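Local structure of CalS10 (6UK5) at residues E70-A73 against T74-H78; E83-P86 against A87-A90; W157-E160 against R161-D164; T216-T219 against R220-D224. The protein probably methylates an amino pentose during calicheamicin biosynthesis, binding S-adenosylmethionine as the likely methyl donor. One frame throughout, in Å; residues are numbered along the deposited sequence.

Three of these four local contacts lie at helix ends and the fourth is a surface turn; together they illustrate how a chain can satisfy backbone groups and bury side chains within a few residues. Interactions 1 and 2 lie in the cofactor-binding part of the fold, at opposite ends of their helices: interaction 1 follows helix 67-73 and relies on two phenylalanines, whereas interaction 2 opens helix 86-95 beside S-adenosylmethionine. Interaction 4 also opens a helix, 220-229, but with a side-chain capping box and a buried aromatic pair. Interaction 3, without helix or strand, touches interaction 4, since W157 packs against F218 and Y223; interactions 1, 2 and 4 are partly buried.

Interaction 1. Residues E70-A73 against T74-H78; sequences ETFA and TRFPH
F72 and F76 meet where helix 67-73 gives way to the loop before strand 78-83, an alpha-to-beta passage of the Rossmann-like methyltransferase fold. Their side chains lie side by side and point the same way. Followed outward, F76 illustrates how a ring can settle against the helical turn that its chain has just left. Its CB stands 3.8 Å from F72 O, and CG is slightly farther from that oxygen. CG is anti to its own carbonyl carbon (chi1 -61°), which turns the ring back toward F72, with CD1 3.5 Å from F72 O. One atom farther on, CE1 touches F72 CD2 at 3.7 Å. F72 CD2 arrives at the edge of the F76 ring, in its plane, and the two faces are not stacked. Both rings also pack on L58 of strand 57-61, and F72 reaches V44 of helix 37-51. With an alanine at F76, this flank of F72 would probably lose its neighbour and a gap would open beside L58.

The backbone of the same turn is hydrogen-bonded around F72 O, which accepts two bonds, one from F76 N at 2.9 Å, nearly in line with the carbonyl, and one from R75 N, also 2.9 Å, from well above the carbonyl plane. The R75 side chain bends away to a salt bridge with D46. At the preceding carbonyl T74 folds its hydroxyl back over the turn: OG1 sits between its own backbone N and carbonyl carbon and donates to T71 O at 2.8 Å.

Interaction 2. Residues E83-P86 against A87-A90; sequences ELAP and AMLA. With SAM (S-adenosylmethionine), chain D.
A85 O, the carbonyl oxygen of an N-cap residue, receives L89 N at 3.0 Å in a nearly straight bond (169°) lying in the carbonyl plane, and M88 N in a weaker one. The next carbonyl continues the pattern, with A90 N donating to P86 O at 2.7 Å, and the helix is under way.

A second shared acceptor faces the cofactor. E83 OE2 accepts from A85 N at 3.2 Å, met from above the carboxylate plane, and from O3' of S-adenosylmethionine at 3.1 Å. Its modelled approach to O2' is too short to be trusted in detail. The other oxygen, E83 OE1, is held by G64 N, so one oxygen is fixed by G64 while the other meets the ribose, consistent with the acidic residue at the end of this strand in many Rossmann-like methyltransferases. Apolar contacts lie alongside: A85 CB meets M88 CG at 3.9 Å, while E83 and L89 run antiparallel past one another, E83 CB touching L89 CD1 at 3.8 Å. The M88 chain folds twice beyond CB, which brings CE near O3'.

The whole forms the junction from strand 78-83 into helix 86-95, with L89 packed on strand 101-103 and M88 on helix 20-32.

Interaction 3. Residues W157-E160 against R161-D164; sequences WFPE and RFID
The aromatic side chains of F158 and F162 cross obliquely, and they touch only lightly, F158 CD1 lying 4.1 Å from F162 CD2. P159 behaves differently: its ring and the F162 side chain run side by side in the same direction, with P159 CB 4.0 Å from F162 CB. F162 therefore has proline at its root and phenylalanine farther out. Its CG is anti to the backbone N (chi1 180°), an orientation that carries the ring back toward F158.

What brings these groups together is a tight reversal of the chain. The backbone angles of E160 and R161 are close to those of a type I beta turn, and F162 N donates to P159 O in a weak bond of 3.2 Å. F162 is next the centre of an inverse gamma turn, in which I163 N reaches R161 O, again weakly, at 2.8 Å. The side chain of I163 comes back toward the first half of the bend, where its CG1 lies 4.1 Å from E160 O.

R187 ties the bend to the fold, bonding to F162 O and making a cation-pi contact with F158. This surface loop joins strand 149-153 to strand 165-174, while F158 and F162 both lean on T192 of strand 191-202.

Interaction 4. Residues T216-T219 against R220-D224; sequences TMFT and REEYD
T219 and E222 exchange hydrogen bonds in both directions. E222 N donates to T219 OG1 at 3.2 Å, and T219 N returns a straighter bond to E222 OE1, 3.0 Å and 168°, arriving on the anti side of the carboxylate and tilted out of its plane. With chi1 at 49° the T219 hydroxyl is tucked over its own backbone, facing the E222 amide and also making a weak bond to E222 OE1. The main-chain bond from Y223 N to T219 O, at 2.9 Å, completes the first turn.

Charged contacts flank this polar core. E222 OE1 also takes a salt bridge from R190, and within the helix R220 NE makes a salt bridge to D224 OD2 at 3.0 Å, its hydrogen bond weak.

The apolar part joins F218 to Y223, whose side chains cross at about a right angle. F218 CB stands over one face of the Y223 ring, 4.0 Å from its centroid, in a CH-pi contact. Y223 OH in turn meets the edge of the F218 ring in its plane, 3.8 Å from F218 CD2, and is hydrogen-bonded to N126. A leucine here lacks the hydroxyl and the ring, so N126 would probably lose one of its partners and F218 CB its CH-pi contact.

Reciprocal bonding between the N-cap residue and the residue three positions on is a capping box, formed here by T219 and E222 at the start of helix 220-229.

Interaction 1. Residues E70-A73 against T74-H78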
loop_
_atom_site.group_PDB
_atom_site.type_symbol
_atom_site.label_atom_id
_atom_site.label_comp_id
_atom_site.label_asym_id
_atom_site.label_seq_id
_atom_site.Cartn_x
_atom_site.Cartn_y
_atom_site.Cartn_z
ATOM N N GLU A 70 -13.274 -16.179 18.942
ATOM C CA GLU A 70 -12.964 -17.438 18.273
ATOM C C GLU A 70 -12.117 -18.347 19.154
ATOM O O GLU A 70 -12.372 -19.554 19.241
ATOM C CB GLU A 70 -12.241 -17.167 16.953
ATOM C CG GLU A 70 -11.953 -18.427 16.153
ATOM C CD GLU A 70 -11.590 -18.141 14.712
ATOM O OE1 GLU A 70 -10.399 -17.896 14.439
ATOM O OE2 GLU A 70 -12.497 -18.156 13.854
ATOM N N THR A 71 -11.106 -17.788 19.820
ATOM C CA THR A 71 -10.257 -18.599 20.683
ATOM C C THR A 71 -10.884 -18.810 22.057
ATOM O O THR A 71 -10.645 -19.846 22.686
ATOM C CB THR A 71 -8.875 -17.960 20.813
ATOM O OG1 THR A 71 -8.249 -17.915 19.524
ATOM C CG2 THR A 71 -7.997 -18.775 21.751
ATOM N N PHE A 72 -11.671 -17.847 22.546
ATOM C CA PHE A 72 -12.355 -18.044 23.820
ATOM C C PHE A 72 -13.296 -19.241 23.758
ATOM O O PHE A 72 -13.451 -19.971 24.745
ATOM C CB PHE A 72 -13.128 -16.782 24.213
ATOM C CG PHE A 72 -12.275 -15.703 24.832
ATOM C CD1 PHE A 72 -12.387 -14.387 24.412
ATOM C CD2 PHE A 72 -11.376 -16.001 25.846
ATOM C CE1 PHE A 72 -11.611 -13.393 24.983
ATOM C CE2 PHE A 72 -10.597 -15.011 26.418
ATOM C CZ PHE A 72 -10.717 -13.706 25.987
ATOM N N ALA A 73 -13.939 -19.457 22.603
ATOM C CA ALA A 73 -14.892 -20.557 22.483
ATOM C C ALA A 73 -14.217 -21.909 22.669
ATOM O O ALA A 73 -14.821 -22.835 23.223
ATOM C CB ALA A 73 -15.593 -20.500 21.123
ATOM N N THR A 74 -12.966 -22.043 22.222
ATOM C CA THR A 74 -12.212 -23.272 22.433
ATOM C C THR A 74 -11.835 -23.483 23.894
ATOM O O THR A 74 -11.372 -24.573 24.245
ATOM C CB THR A 74 -10.929 -23.268 21.595
ATOM O OG1 THR A 74 -9.931 -22.474 22.250
ATOM C CG2 THR A 74 -11.189 -22.700 20.202
ATOM N N ARG A 75 -12.025 -22.474 24.745
ATOM C CA ARG A 75 -11.565 -22.504 26.124
ATOM C C ARG A 75 -12.689 -22.434 27.149
ATOM O O ARG A 75 -12.479 -22.852 28.292
ATOM C CB ARG A 75 -10.586 -21.341 26.366
ATOM C CG ARG A 75 -9.352 -21.388 25.460
ATOM C CD ARG A 75 -8.390 -22.509 25.831
ATOM N NE ARG A 75 -8.013 -22.459 27.240
ATOM C CZ ARG A 75 -7.010 -21.727 27.721
ATOM N NH1 ARG A 75 -6.270 -20.981 26.910
ATOM N NH2 ARG A 75 -6.744 -21.740 29.017
ATOM N N PHE A 76 -13.863 -21.922 26.782
ATOM C CA PHE A 76 -15.005 -21.818 27.679
ATOM C C PHE A 76 -16.227 -22.471 27.044
ATOM O O PHE A 76 -16.482 -22.282 25.848
ATOM C CB PHE A 76 -15.308 -20.350 28.019
ATOM C CG PHE A 76 -14.180 -19.645 28.725
ATOM C CD1 PHE A 76 -13.349 -18.771 28.046
ATOM C CD2 PHE A 76 -13.948 -19.869 30.073
ATOM C CE1 PHE A 76 -12.315 -18.131 28.702
ATOM C CE2 PHE A 76 -12.915 -19.229 30.727
ATOM C CZ PHE A 76 -12.100 -18.363 30.042
ATOM N N PRO A 77 -17.003 -23.255 27.819
ATOM C CA PRO A 77 -18.187 -23.918 27.252
ATOM C C PRO A 77 -19.136 -22.970 26.536
ATOM O O PRO A 77 -19.444 -23.174 25.358
ATOM C CB PRO A 77 -18.862 -24.544 28.481
ATOM C CG PRO A 77 -17.770 -24.706 29.473
ATOM C CD PRO A 77 -16.839 -23.554 29.254
ATOM N N HIS A 78 -19.598 -21.933 27.228
ATOM C CA HIS A 78 -20.542 -20.972 26.673
ATOM C C HIS A 78 -19.859 -19.622 26.528
ATOM O O HIS A 78 -19.196 -19.146 27.456
ATOM C CB HIS A 78 -21.800 -20.850 27.536
ATOM C CG HIS A 78 -22.861 -19.986 26.928
ATOM N ND1 HIS A 78 -23.815 -19.336 27.682
ATOM C CD2 HIS A 78 -23.082 -19.616 25.644
ATOM C CE1 HIS A 78 -24.603 -18.638 26.885
ATOM N NE2 HIS A 78 -24.176 -18.785 25.643
#

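Interaction 2. Residues E83-P86 against A87-A90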
loop_
_atom_site.group_PDB
_atom_site.type_symbol
_atom_site.label_atom_id
_atom_site.label_comp_id
_atom_site.label_asym_id
_atom_site.label_seq_id
_atom_site.Cartn_x
_atom_site.Cartn_y
_atom_site.Cartn_z
ATOM N N GLU A 83 -21.782 -6.134 20.532
ATOM C CA GLU A 83 -21.128 -5.312 19.522
ATOM C C GLU A 83 -22.132 -4.314 18.965
ATOM O O GLU A 83 -23.288 -4.663 18.716
ATOM C CB GLU A 83 -20.546 -6.177 18.397
ATOM C CG GLU A 83 -19.967 -5.392 17.232
ATOM C CD GLU A 83 -18.849 -4.460 17.637
ATOM O OE1 GLU A 83 -18.216 -4.693 18.688
ATOM O OE2 GLU A 83 -18.613 -3.483 16.900
ATOM N N LEU A 84 -21.681 -3.076 18.770
ATOM C CA LEU A 84 -22.565 -2.024 18.289
ATOM C C LEU A 84 -22.534 -1.882 16.772
ATOM O O LEU A 84 -23.584 -1.681 16.152
ATOM C CB LEU A 84 -22.195 -0.683 18.928
ATOM C CG LEU A 84 -23.137 0.470 18.575
ATOM C CD1 LEU A 84 -24.512 0.231 19.186
ATOM C CD2 LEU A 84 -22.571 1.805 19.025
ATOM N N ALA A 85 -21.360 -1.973 16.158
ATOM C CA ALA A 85 -21.261 -1.822 14.711
ATOM C C ALA A 85 -21.759 -3.093 14.038
ATOM O O ALA A 85 -21.147 -4.154 14.214
ATOM C CB ALA A 85 -19.824 -1.528 14.299
ATOM N N PRO A 86 -22.844 -3.042 13.258
ATOM C CA PRO A 86 -23.374 -4.286 12.679
ATOM C C PRO A 86 -22.497 -4.866 11.590
ATOM O O PRO A 86 -22.560 -6.080 11.349
ATOM C CB PRO A 86 -24.748 -3.877 12.130
ATOM C CG PRO A 86 -24.721 -2.393 12.013
ATOM C CD PRO A 86 -23.624 -1.851 12.871
ATOM N N ALA A 87 -21.675 -4.049 10.930
ATOM C CA ALA A 87 -20.747 -4.593 9.945
ATOM C C ALA A 87 -19.732 -5.513 10.605
ATOM O O ALA A 87 -19.387 -6.563 10.054
ATOM C CB ALA A 87 -20.043 -3.462 9.199
ATOM N N MET A 88 -19.249 -5.143 11.792
ATOM C CA MET A 88 -18.309 -6.016 12.485
ATOM C C MET A 88 -19.033 -7.219 13.074
ATOM O O MET A 88 -18.523 -8.344 13.024
ATOM C CB MET A 88 -17.580 -5.246 13.590
ATOM C CG MET A 88 -16.969 -3.929 13.129
ATOM S SD MET A 88 -15.478 -4.122 12.128
ATOM C CE MET A 88 -14.157 -3.943 13.318
ATOM N N LEU A 89 -20.228 -6.999 13.628
ATOM C CA LEU A 89 -21.039 -8.098 14.140
ATOM C C LEU A 89 -21.494 -9.045 13.037
ATOM O O LEU A 89 -21.775 -10.215 13.319
ATOM C CB LEU A 89 -22.236 -7.544 14.911
ATOM C CG LEU A 89 -23.100 -8.582 15.623
ATOM C CD1 LEU A 89 -22.360 -9.150 16.816
ATOM C CD2 LEU A 89 -24.398 -7.938 16.077
ATOM N N ALA A 90 -21.576 -8.576 11.790
ATOM C CA ALA A 90 -21.909 -9.471 10.687
ATOM C C ALA A 90 -20.813 -10.512 10.498
ATOM O O ALA A 90 -21.055 -11.720 10.597
ATOM C CB ALA A 90 -22.121 -8.665 9.405
HETATM N N SAM D . -12.416 -7.031 20.656
HETATM C CA SAM D . -12.274 -6.369 19.399
HETATM C C SAM D . -11.001 -6.835 18.628
HETATM O O SAM D . -9.920 -6.914 19.263
HETATM O OXT SAM D . -11.159 -7.089 17.417
HETATM C CB SAM D . -12.231 -4.849 19.612
HETATM C CG SAM D . -12.594 -4.184 18.296
HETATM S SD SAM D . -11.984 -2.490 18.435
HETATM C CE SAM D . -11.873 -2.037 16.711
HETATM C "C5'" SAM D . -13.399 -1.453 18.972
HETATM C "C4'" SAM D . -14.820 -2.001 18.791
HETATM O "O4'" SAM D . -15.679 -1.384 19.768
HETATM C "C3'" SAM D . -15.442 -1.720 17.421
HETATM O "O3'" SAM D . -15.589 -2.925 16.674
HETATM C "C2'" SAM D . -16.821 -1.105 17.734
HETATM O "O2'" SAM D . -17.864 -1.740 17.002
HETATM C "C1'" SAM D . -16.981 -1.336 19.236
HETATM N N9 SAM D . -17.717 -0.291 19.936
HETATM C C8 SAM D . -17.409 1.044 20.010
HETATM N N7 SAM D . -18.211 1.736 20.780
HETATM C C5 SAM D . -19.109 0.794 21.253
HETATM C C6 SAM D . -20.202 0.879 22.137
HETATM N N6 SAM D . -20.625 2.021 22.687
HETATM N N1 SAM D . -20.863 -0.261 22.432
HETATM C C2 SAM D . -20.459 -1.403 21.868
HETATM N N3 SAM D . -19.454 -1.605 21.013
HETATM C C4 SAM D . -18.816 -0.462 20.745
#

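Interaction 3. Residues W157-E160 against R161-D164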
loop_
_atom_site.group_PDB
_atom_site.type_symbol
_atom_site.label_atom_id
_atom_site.label_comp_id
_atom_site.label_asym_id
_atom_site.label_seq_id
_atom_site.Cartn_x
_atom_site.Cartn_y
_atom_site.Cartn_z
ATOM N N TRP A 157 -3.314 3.650 26.482
ATOM C CA TRP A 157 -2.310 4.532 27.048
ATOM C C TRP A 157 -1.567 5.131 25.861
ATOM O O TRP A 157 -1.617 4.594 24.751
ATOM C CB TRP A 157 -1.307 3.836 27.981
ATOM C CG TRP A 157 -1.875 3.097 29.167
ATOM C CD1 TRP A 157 -1.706 1.772 29.458
ATOM C CD2 TRP A 157 -2.721 3.627 30.200
ATOM N NE1 TRP A 157 -2.365 1.454 30.622
ATOM C CE2 TRP A 157 -3.004 2.572 31.091
ATOM C CE3 TRP A 157 -3.261 4.891 30.459
ATOM C CZ2 TRP A 157 -3.803 2.742 32.221
ATOM C CZ3 TRP A 157 -4.053 5.057 31.582
ATOM C CH2 TRP A 157 -4.317 3.990 32.448
ATOM N N PHE A 158 -0.872 6.229 26.080
ATOM C CA PHE A 158 -0.097 6.763 24.969
ATOM C C PHE A 158 1.224 6.010 24.845
ATOM O O PHE A 158 1.955 5.893 25.833
ATOM C CB PHE A 158 0.185 8.250 25.167
ATOM C CG PHE A 158 -1.037 9.119 25.113
ATOM C CD1 PHE A 158 -1.815 9.163 23.970
ATOM C CD2 PHE A 158 -1.392 9.914 26.191
ATOM C CE1 PHE A 158 -2.934 9.970 23.906
ATOM C CE2 PHE A 158 -2.511 10.724 26.132
ATOM C CZ PHE A 158 -3.282 10.752 24.989
ATOM N N PRO A 159 1.554 5.476 23.667
ATOM C CA PRO A 159 2.905 4.948 23.456
ATOM C C PRO A 159 3.945 5.951 23.933
ATOM O O PRO A 159 3.717 7.164 23.928
ATOM C CB PRO A 159 2.964 4.726 21.943
ATOM C CG PRO A 159 1.556 4.376 21.588
ATOM C CD PRO A 159 0.660 5.145 22.541
ATOM N N GLU A 160 5.108 5.439 24.335
ATOM C CA GLU A 160 6.135 6.331 24.857
ATOM C C GLU A 160 6.552 7.360 23.815
ATOM O O GLU A 160 6.866 8.506 24.161
ATOM C CB GLU A 160 7.354 5.530 25.309
ATOM C CG GLU A 160 8.334 6.348 26.135
ATOM C CD GLU A 160 9.640 5.622 26.398
ATOM O OE1 GLU A 160 10.596 6.296 26.845
ATOM O OE2 GLU A 160 9.706 4.389 26.170
ATOM N N ARG A 161 6.564 6.972 22.538
ATOM C CA ARG A 161 7.026 7.851 21.475
ATOM C C ARG A 161 5.932 8.748 20.919
ATOM O O ARG A 161 6.246 9.796 20.342
ATOM C CB ARG A 161 7.606 7.025 20.320
ATOM C CG ARG A 161 9.109 7.155 20.133
ATOM C CD ARG A 161 9.569 6.439 18.872
ATOM N NE ARG A 161 10.231 7.344 17.936
ATOM C CZ ARG A 161 10.734 6.973 16.762
ATOM N NH1 ARG A 161 10.652 5.710 16.366
ATOM N NH2 ARG A 161 11.316 7.869 15.978
ATOM N N PHE A 162 4.663 8.368 21.062
ATOM C CA PHE A 162 3.577 9.130 20.449
ATOM C C PHE A 162 3.339 10.342 21.340
ATOM O O PHE A 162 2.488 10.342 22.230
ATOM C CB PHE A 162 2.336 8.262 20.297
ATOM C CG PHE A 162 1.167 8.970 19.681
ATOM C CD1 PHE A 162 1.303 9.642 18.476
ATOM C CD2 PHE A 162 -0.076 8.935 20.285
ATOM C CE1 PHE A 162 0.224 10.286 17.900
ATOM C CE2 PHE A 162 -1.160 9.575 19.714
ATOM C CZ PHE A 162 -1.010 10.251 18.519
ATOM N N ILE A 163 4.124 11.382 21.093
ATOM C CA ILE A 163 3.999 12.661 21.785
ATOM C C ILE A 163 3.005 13.580 21.092
ATOM O O ILE A 163 2.080 14.098 21.726
ATOM C CB ILE A 163 5.408 13.277 21.919
ATOM C CG1 ILE A 163 6.305 12.250 22.633
ATOM C CG2 ILE A 163 5.348 14.598 22.661
ATOM C CD1 ILE A 163 7.779 12.507 22.559
ATOM N N ASP A 164 3.191 13.824 19.793
ATOM C CA ASP A 164 2.282 14.681 19.033
ATOM C C ASP A 164 1.589 13.899 17.927
ATOM O O ASP A 164 0.396 13.589 18.043
ATOM C CB ASP A 164 3.030 15.882 18.454
ATOM C CG ASP A 164 2.089 16.924 17.876
ATOM O OD1 ASP A 164 0.869 16.654 17.796
ATOM O OD2 ASP A 164 2.562 18.022 17.521
#

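Interaction 4. Residues T216-T219 against R220-D224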
loop_
_atom_site.group_PDB
_atom_site.type_symbol
_atom_site.label_atom_id
_atom_site.label_comp_id
_atom_site.label_asym_id
_atom_site.label_seq_id
_atom_site.Cartn_x
_atom_site.Cartn_y
_atom_site.Cartn_z
ATOM N N THR A 216 -10.220 8.162 23.306
ATOM C CA THR A 216 -10.100 8.988 24.499
ATOM C C THR A 216 -9.516 8.178 25.649
ATOM O O THR A 216 -10.090 7.160 26.051
ATOM C CB THR A 216 -11.460 9.573 24.884
ATOM O OG1 THR A 216 -11.979 10.339 23.788
ATOM C CG2 THR A 216 -11.327 10.463 26.107
ATOM N N MET A 217 -8.378 8.630 26.172
ATOM C CA MET A 217 -7.761 7.985 27.321
ATOM C C MET A 217 -8.549 8.279 28.595
ATOM O O MET A 217 -9.215 9.310 28.720
ATOM C CB MET A 217 -6.331 8.480 27.527
ATOM C CG MET A 217 -5.600 7.758 28.654
ATOM S SD MET A 217 -4.054 8.551 29.096
ATOM C CE MET A 217 -4.713 9.797 30.209
ATOM N N PHE A 218 -8.446 7.364 29.557
ATOM C CA PHE A 218 -8.889 7.596 30.923
ATOM C C PHE A 218 -7.733 7.270 31.859
ATOM O O PHE A 218 -6.827 6.508 31.517
ATOM C CB PHE A 218 -10.125 6.759 31.242
ATOM C CG PHE A 218 -11.252 6.984 30.280
ATOM C CD1 PHE A 218 -11.951 8.182 30.280
ATOM C CD2 PHE A 218 -11.579 6.021 29.341
ATOM C CE1 PHE A 218 -12.982 8.402 29.384
ATOM C CE2 PHE A 218 -12.605 6.231 28.436
ATOM C CZ PHE A 218 -13.309 7.426 28.456
ATOM N N THR A 219 -7.768 7.866 33.043
ATOM C CA THR A 219 -6.665 7.742 33.982
ATOM C C THR A 219 -6.840 6.525 34.881
ATOM O O THR A 219 -7.939 5.990 35.047
ATOM C CB THR A 219 -6.548 8.996 34.849
ATOM O OG1 THR A 219 -7.832 9.333 35.385
ATOM C CG2 THR A 219 -6.046 10.168 34.023
ATOM N N ARG A 220 -5.717 6.084 35.456
ATOM C CA ARG A 220 -5.755 5.042 36.477
ATOM C C ARG A 220 -6.715 5.420 37.596
ATOM O O ARG A 220 -7.487 4.582 38.076
ATOM C CB ARG A 220 -4.343 4.813 37.022
ATOM C CG ARG A 220 -4.243 3.895 38.227
ATOM C CD ARG A 220 -4.771 2.496 37.963
ATOM N NE ARG A 220 -4.369 1.594 39.040
ATOM C CZ ARG A 220 -3.182 0.996 39.114
ATOM N NH1 ARG A 220 -2.272 1.195 38.169
ATOM N NH2 ARG A 220 -2.903 0.199 40.136
ATOM N N GLU A 221 -6.688 6.685 38.017
ATOM C CA GLU A 221 -7.616 7.150 39.043
ATOM C C GLU A 221 -9.062 7.035 38.579
ATOM O O GLU A 221 -9.961 6.745 39.379
ATOM C CB GLU A 221 -7.289 8.603 39.399
ATOM C CG GLU A 221 -7.908 9.095 40.691
ATOM C CD GLU A 221 -7.235 10.343 41.212
ATOM O OE1 GLU A 221 -7.121 11.324 40.442
ATOM O OE2 GLU A 221 -6.812 10.331 42.389
ATOM N N GLU A 222 -9.307 7.260 37.290
ATOM C CA GLU A 222 -10.669 7.212 36.770
ATOM C C GLU A 222 -11.165 5.775 36.668
ATOM O O GLU A 222 -12.287 5.464 37.083
ATOM C CB GLU A 222 -10.721 7.921 35.419
ATOM C CG GLU A 222 -11.241 9.351 35.520
ATOM C CD GLU A 222 -10.658 10.261 34.456
ATOM O OE1 GLU A 222 -10.054 9.747 33.491
ATOM O OE2 GLU A 222 -10.787 11.496 34.595
ATOM N N TYR A 223 -10.341 4.882 36.112
ATOM C CA TYR A 223 -10.698 3.468 36.089
ATOM C C TYR A 223 -10.959 2.948 37.498
ATOM O O TYR A 223 -12.007 2.352 37.770
ATOM C CB TYR A 223 -9.592 2.641 35.427
ATOM C CG TYR A 223 -9.397 2.864 33.941
ATOM C CD1 TYR A 223 -10.379 2.495 33.032
ATOM C CD2 TYR A 223 -8.213 3.396 33.446
ATOM C CE1 TYR A 223 -10.201 2.679 31.672
ATOM C CE2 TYR A 223 -8.025 3.582 32.088
ATOM C CZ TYR A 223 -9.022 3.219 31.206
ATOM O OH TYR A 223 -8.840 3.402 29.853
ATOM N N ASP A 224 -10.001 3.151 38.408
ATOM C CA ASP A 224 -10.154 2.647 39.769
ATOM C C ASP A 224 -11.457 3.130 40.395
ATOM O O ASP A 224 -12.117 2.386 41.130
ATOM C CB ASP A 224 -8.964 3.081 40.627
ATOM C CG ASP A 224 -7.716 2.282 40.335
ATOM O OD1 ASP A 224 -7.838 1.169 39.777
ATOM O OD2 ASP A 224 -6.616 2.766 40.677
#